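Local coordinates for protein sialyltransferase 0160 (Photobacterium damselae, PDB 4R84) that probably transfers sialic acid from CMP-sialic acid to galactoside acceptors, as a GT-B-type sialyltransferase with a donor site between two Rossmann-like domains, at residues 355-360 with 398-403; 294-299 with 489-494. All blocks are in the same frame, centred on the assembly; numbering follows the deposited sequence.

Contact 1: 355-360 with 398-403; sequences PLPNFI and KDYDLF. With CA (calcium ion), chain F.
Leu356 O and one carboxylate oxygen of Asp401, OD2, lie 3.1 Å apart because both bind the same calcium ion. The metal is 2.4 Å from Asp401 OD2, and the amide oxygen OD1 of Asn358 and two waters are further ligands. Tyr351 and Ser354 complete the site with their backbone oxygens. One water also accepts a hydrogen bond from Asn358 ND2, which helps fix the amide's rotation. Asp401 CG stands anti to its carbonyl carbon (chi1 -64°), bringing the carboxylate across beside Leu356, whose CB is 3.4 Å from Asp401 OD1. The ligands sit at the carboxyl end of helix 344-353 and the start of parallel strands 358-362 and 401-405, which helix 373-388 joins as a beta-alpha-beta unit of a Rossmann-like domain. Asp401 N donates to Pro357 O and Phe359 N to Asp401 O at 2.9 Å, setting Asn358 beside Asp401 with both side chains on one face; Phe403 N to Phe359 O carries the pairing on to Phe359 and Leu402. Behind them on that face, the Phe403 ring stands nearly perpendicular to the Asn358 amide (85°), its CE1 3.4 Å from Asn358 OD1. Phe359 CB packs against Tyr400 CB at 3.5 Å on the other face.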
loop_
_atom_site.group_PDB
_atom_site.type_symbol
_atom_site.label_atom_id
_atom_site.label_comp_id
_atom_site.label_asym_id
_atom_site.label_seq_id
_atom_site.Cartn_x
_atom_site.Cartn_y
_atom_site.Cartn_z
ATOM N N PRO A 355 33.308 6.173 -8.124
ATOM C CA PRO A 355 33.033 7.153 -7.066
ATOM C C PRO A 355 32.133 8.316 -7.518
ATOM O O PRO A 355 31.728 9.122 -6.681
ATOM C CB PRO A 355 34.429 7.650 -6.691
ATOM C CG PRO A 355 35.204 7.511 -7.960
ATOM C CD PRO A 355 34.696 6.249 -8.604
ATOM N N LEU A 356 31.803 8.388 -8.802
ATOM C CA LEU A 356 30.879 9.419 -9.275
ATOM C C LEU A 356 29.476 9.261 -8.699
ATOM O O LEU A 356 29.052 8.156 -8.397
ATOM C CB LEU A 356 30.777 9.419 -10.801
ATOM C CG LEU A 356 31.992 9.927 -11.578
ATOM C CD1 LEU A 356 31.669 9.936 -13.076
ATOM C CD2 LEU A 356 32.360 11.311 -11.082
ATOM N N PRO A 357 28.750 10.382 -8.551
ATOM C CA PRO A 357 27.336 10.299 -8.183
ATOM C C PRO A 357 26.563 9.589 -9.277
ATOM O O PRO A 357 27.027 9.481 -10.418
ATOM C CB PRO A 357 26.905 11.761 -8.055
ATOM C CG PRO A 357 27.902 12.526 -8.898
ATOM C CD PRO A 357 29.193 11.777 -8.761
ATOM N N ASN A 358 25.381 9.105 -8.926
ATOM C CA ASN A 358 24.643 8.194 -9.785
ATOM C C ASN A 358 23.394 8.805 -10.422
ATOM O O ASN A 358 22.607 9.481 -9.763
ATOM C CB ASN A 358 24.300 6.947 -8.956
ATOM C CG ASN A 358 25.549 6.342 -8.317
ATOM O OD1 ASN A 358 26.505 6.023 -9.023
ATOM N ND2 ASN A 358 25.572 6.248 -6.983
ATOM N N PHE A 359 23.247 8.560 -11.724
ATOM C CA PHE A 359 22.141 9.071 -12.523
ATOM C C PHE A 359 21.363 7.926 -13.110
ATOM O O PHE A 359 21.946 7.068 -13.757
ATOM C CB PHE A 359 22.681 9.989 -13.645
ATOM C CG PHE A 359 21.766 10.152 -14.850
ATOM C CD1 PHE A 359 20.472 10.651 -14.725
ATOM C CD2 PHE A 359 22.235 9.856 -16.128
ATOM C CE1 PHE A 359 19.651 10.829 -15.848
ATOM C CE2 PHE A 359 21.421 10.032 -17.264
ATOM C CZ PHE A 359 20.124 10.512 -17.121
ATOM N N ILE A 360 20.055 7.896 -12.861
ATOM C CA ILE A 360 19.195 6.949 -13.549
ATOM C C ILE A 360 18.392 7.633 -14.633
ATOM O O ILE A 360 17.645 8.577 -14.364
ATOM C CB ILE A 360 18.199 6.262 -12.593
ATOM C CG1 ILE A 360 18.932 5.399 -11.585
ATOM C CG2 ILE A 360 17.224 5.421 -13.403
ATOM C CD1 ILE A 360 17.978 4.753 -10.568
ATOM N N LYS A 398 26.737 17.990 -13.829
ATOM C CA LYS A 398 28.042 17.462 -13.449
ATOM C C LYS A 398 28.195 16.050 -14.002
ATOM O O LYS A 398 27.291 15.546 -14.658
ATOM C CB LYS A 398 28.230 17.495 -11.932
ATOM C CG LYS A 398 27.087 16.934 -11.136
ATOM C CD LYS A 398 27.360 17.092 -9.654
ATOM C CE LYS A 398 26.146 16.765 -8.824
ATOM N NZ LYS A 398 26.438 16.923 -7.373
ATOM N N ASP A 399 29.353 15.435 -13.789
ATOM C CA ASP A 399 29.587 14.076 -14.274
ATOM C C ASP A 399 28.919 13.052 -13.375
ATOM O O ASP A 399 29.129 13.072 -12.166
ATOM C CB ASP A 399 31.088 13.790 -14.381
ATOM C CG ASP A 399 31.781 14.715 -15.359
ATOM O OD1 ASP A 399 31.178 15.012 -16.416
ATOM O OD2 ASP A 399 32.914 15.157 -15.061
ATOM N N TYR A 400 28.121 12.164 -13.972
ATOM C CA TYR A 400 27.483 11.071 -13.237
ATOM C C TYR A 400 27.839 9.711 -13.833
ATOM O O TYR A 400 28.101 9.594 -15.035
ATOM C CB TYR A 400 25.962 11.211 -13.283
ATOM C CG TYR A 400 25.366 12.365 -12.520
ATOM C CD1 TYR A 400 25.243 13.616 -13.121
ATOM C CD2 TYR A 400 24.866 12.201 -11.233
ATOM C CE1 TYR A 400 24.667 14.683 -12.452
ATOM C CE2 TYR A 400 24.298 13.268 -10.543
ATOM C CZ TYR A 400 24.194 14.501 -11.163
ATOM O OH TYR A 400 23.623 15.563 -10.496
ATOM N N ASP A 401 27.816 8.678 -12.999
ATOM C CA ASP A 401 27.750 7.312 -13.500
ATOM C C ASP A 401 26.353 7.042 -14.053
ATOM O O ASP A 401 25.351 7.398 -13.416
ATOM C CB ASP A 401 28.072 6.304 -12.399
ATOM C CG ASP A 401 29.486 6.423 -11.898
ATOM O OD1 ASP A 401 30.393 6.695 -12.726
ATOM O OD2 ASP A 401 29.695 6.215 -10.685
ATOM N N LEU A 402 26.285 6.412 -15.224
ATOM C CA LEU A 402 25.011 6.171 -15.903
ATOM C C LEU A 402 24.388 4.829 -15.545
ATOM O O LEU A 402 25.045 3.785 -15.553
ATOM C CB LEU A 402 25.142 6.270 -17.432
ATOM C CG LEU A 402 25.327 7.635 -18.124
ATOM C CD1 LEU A 402 26.337 8.554 -17.464
ATOM C CD2 LEU A 402 25.667 7.412 -19.591
ATOM N N PHE A 403 23.109 4.906 -15.209
ATOM C CA PHE A 403 22.256 3.758 -14.935
ATOM C C PHE A 403 21.002 3.889 -15.788
ATOM O O PHE A 403 20.533 5.002 -16.054
ATOM C CB PHE A 403 21.879 3.688 -13.456
ATOM C CG PHE A 403 23.027 3.349 -12.550
ATOM C CD1 PHE A 403 23.971 4.309 -12.196
ATOM C CD2 PHE A 403 23.150 2.069 -12.030
ATOM C CE1 PHE A 403 25.028 3.988 -11.354
ATOM C CE2 PHE A 403 24.204 1.745 -11.192
ATOM C CZ PHE A 403 25.144 2.700 -10.858
HETATM CA CA CA F . 28.876 5.809 -8.466
HETATM O O HOH W 1 28.626 6.613 -6.294
HETATM O O HOH W 2 28.874 3.586 -9.820
#

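Contact 2: 294-299 with 489-494; sequences FLREDY and LTLGIV
Leu491, Arg296 and Tyr299 bury the most surface here. Leu491 CD2 lies 3.6 Å above the guanidinium plane of Arg296, offset toward its rim, and also reaches Tyr299 CD1 at 3.8 Å, so one methyl packs against both a cationic group and an aromatic ring. Arg296 and Leu491 run antiparallel alongside one another. Arg296 NH2 donates to Leu491 O at 3.0 Å, on a lone pair in the carbonyl plane, although this oxygen is tilted 17° from the guanidinium plane. A water joins Arg296 NH1 to the same carbonyl oxygen. Bends at chi2 (-69°) and chi3 (-61°) fold the arginine back over its own turn, where Asp298 takes NE and NH2 side-on, one on each carboxylate oxygen's syn lone pair. The two bonds fix the rotation of the guanidinium, leaving a face turned to the leucine methyl. At the ring's edge, Thr490 CG2 comes to 4.2 Å from Tyr299 CE1. The type I turn Arg296-Tyr299 leads from strand 290-294 into helix 299-302, and a Schellman motif with Gly492 at positive phi ends helix 483-490. Tyr299 touches Val487 of that helix and Leu243 and Tyr244 of helix 237-246.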
loop_
_atom_site.group_PDB
_atom_site.type_symbol
_atom_site.label_atom_id
_atom_site.label_comp_id
_atom_site.label_asym_id
_atom_site.label_seq_id
_atom_site.Cartn_x
_atom_site.Cartn_y
_atom_site.Cartn_z
ATOM N N PHE A 294 -2.492 9.408 0.554
ATOM C CA PHE A 294 -2.080 10.268 -0.551
ATOM C C PHE A 294 -0.561 10.178 -0.731
ATOM O O PHE A 294 0.181 10.331 0.233
ATOM C CB PHE A 294 -2.460 11.726 -0.269
ATOM C CG PHE A 294 -3.909 12.062 -0.491
ATOM C CD1 PHE A 294 -4.882 11.646 0.412
ATOM C CD2 PHE A 294 -4.287 12.878 -1.557
ATOM C CE1 PHE A 294 -6.207 11.980 0.225
ATOM C CE2 PHE A 294 -5.610 13.222 -1.748
ATOM C CZ PHE A 294 -6.576 12.770 -0.856
ATOM N N LEU A 295 -0.084 9.950 -1.951
ATOM C CA LEU A 295 1.357 10.060 -2.198
ATOM C C LEU A 295 1.849 11.493 -1.941
ATOM O O LEU A 295 2.982 11.690 -1.499
ATOM C CB LEU A 295 1.728 9.552 -3.592
ATOM C CG LEU A 295 1.072 10.038 -4.866
ATOM C CD1 LEU A 295 1.767 11.300 -5.360
ATOM C CD2 LEU A 295 1.192 8.933 -5.883
ATOM N N ARG A 296 1.010 12.483 -2.235
ATOM C CA ARG A 296 1.308 13.864 -1.851
ATOM C C ARG A 296 0.107 14.517 -1.163
ATOM O O ARG A 296 -0.685 15.221 -1.797
ATOM C CB ARG A 296 1.738 14.688 -3.078
ATOM C CG ARG A 296 3.128 14.362 -3.587
ATOM C CD ARG A 296 4.212 14.811 -2.613
ATOM N NE ARG A 296 4.209 16.253 -2.396
ATOM C CZ ARG A 296 4.945 17.110 -3.104
ATOM N NH1 ARG A 296 5.739 16.652 -4.062
ATOM N NH2 ARG A 296 4.889 18.413 -2.851
ATOM N N GLU A 297 -0.033 14.273 0.141
ATOM C CA GLU A 297 -1.163 14.794 0.897
ATOM C C GLU A 297 -1.166 16.316 0.884
ATOM O O GLU A 297 -2.219 16.944 0.951
ATOM C CB GLU A 297 -1.155 14.285 2.347
ATOM C CG GLU A 297 -2.407 14.711 3.108
ATOM C CD GLU A 297 -2.314 14.481 4.612
ATOM O OE1 GLU A 297 -1.227 14.109 5.099
ATOM O OE2 GLU A 297 -3.331 14.685 5.308
ATOM N N ASP A 298 0.018 16.909 0.782
ATOM C CA ASP A 298 0.114 18.360 0.801
ATOM C C ASP A 298 -0.512 19.018 -0.430
ATOM O O ASP A 298 -0.718 20.226 -0.425
ATOM C CB ASP A 298 1.575 18.795 0.944
ATOM C CG ASP A 298 2.460 18.254 -0.158
ATOM O OD1 ASP A 298 2.215 17.126 -0.629
ATOM O OD2 ASP A 298 3.418 18.956 -0.541
ATOM N N TYR A 299 -0.860 18.238 -1.454
ATOM C CA TYR A 299 -1.567 18.799 -2.594
ATOM C C TYR A 299 -2.863 19.444 -2.112
ATOM O O TYR A 299 -3.274 20.477 -2.630
ATOM C CB TYR A 299 -1.849 17.734 -3.670
ATOM C CG TYR A 299 -2.437 18.311 -4.933
ATOM C CD1 TYR A 299 -1.840 19.408 -5.549
ATOM C CD2 TYR A 299 -3.554 17.750 -5.541
ATOM C CE1 TYR A 299 -2.359 19.948 -6.707
ATOM C CE2 TYR A 299 -4.072 18.277 -6.707
ATOM C CZ TYR A 299 -3.471 19.384 -7.284
ATOM O OH TYR A 299 -3.970 19.947 -8.437
ATOM N N LEU A 489 4.161 21.283 -11.267
ATOM C CA LEU A 489 4.645 22.626 -10.953
ATOM C C LEU A 489 4.132 23.101 -9.592
ATOM O O LEU A 489 4.902 23.606 -8.786
ATOM C CB LEU A 489 4.247 23.613 -12.057
ATOM C CG LEU A 489 4.977 23.476 -13.405
ATOM C CD1 LEU A 489 4.302 24.311 -14.479
ATOM C CD2 LEU A 489 6.448 23.859 -13.304
ATOM N N THR A 490 2.834 22.937 -9.344
ATOM C CA THR A 490 2.211 23.327 -8.068
ATOM C C THR A 490 2.830 22.579 -6.882
ATOM O O THR A 490 3.002 23.137 -5.787
ATOM C CB THR A 490 0.688 23.077 -8.103
ATOM O OG1 THR A 490 0.100 23.912 -9.107
ATOM C CG2 THR A 490 0.033 23.390 -6.760
ATOM N N LEU A 491 3.144 21.311 -7.109
ATOM C CA LEU A 491 3.759 20.461 -6.094
ATOM C C LEU A 491 5.269 20.674 -5.968
ATOM O O LEU A 491 5.900 20.119 -5.080
ATOM C CB LEU A 491 3.462 18.988 -6.400
ATOM C CG LEU A 491 2.030 18.520 -6.139
ATOM C CD1 LEU A 491 1.841 17.099 -6.678
ATOM C CD2 LEU A 491 1.713 18.588 -4.655
ATOM N N GLY A 492 5.866 21.457 -6.867
ATOM C CA GLY A 492 7.289 21.727 -6.765
ATOM C C GLY A 492 8.179 20.575 -7.203
ATOM O O GLY A 492 9.382 20.551 -6.918
ATOM N N ILE A 493 7.607 19.639 -7.945
ATOM C CA ILE A 493 8.372 18.495 -8.404
ATOM C C ILE A 493 9.331 18.956 -9.473
ATOM O O ILE A 493 10.493 18.555 -9.503
ATOM C CB ILE A 493 7.467 17.389 -8.957
ATOM C CG1 ILE A 493 6.531 16.896 -7.850
ATOM C CG2 ILE A 493 8.311 16.249 -9.527
ATOM C CD1 ILE A 493 5.486 15.908 -8.323
ATOM N N VAL A 494 8.825 19.814 -10.343
ATOM C CA VAL A 494 9.646 20.436 -11.370
ATOM C C VAL A 494 9.349 21.928 -11.451
ATOM O O VAL A 494 8.293 22.393 -11.014
ATOM C CB VAL A 494 9.398 19.817 -12.761
ATOM C CG1 VAL A 494 9.874 18.392 -12.817
ATOM C CG2 VAL A 494 7.938 19.905 -13.112
HETATM O O HOH W 3 8.280 18.317 -4.511
#

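How the contacts relate
Contacts 1 and 2 do not touch: their centres are about 26 Å apart, and both segments of contact 1 fall, in sequence, between those of contact 2. No helix or strand is common to both. Contact 1 joins neighbouring strands of the four-stranded parallel sheet, far from the chain's centre, and runs from a metal site whose ligands range from buried to partly exposed into buried apolar packing. Contact 2, nearer that centre and also partly buried, brings a turn after a strand of the large mixed sheet to a helix end. Backbone pairing and a metal dominate the former; one arginine, hydrogen-bonding to a helix-end carbonyl directly and through a water, carries the latter's polar side.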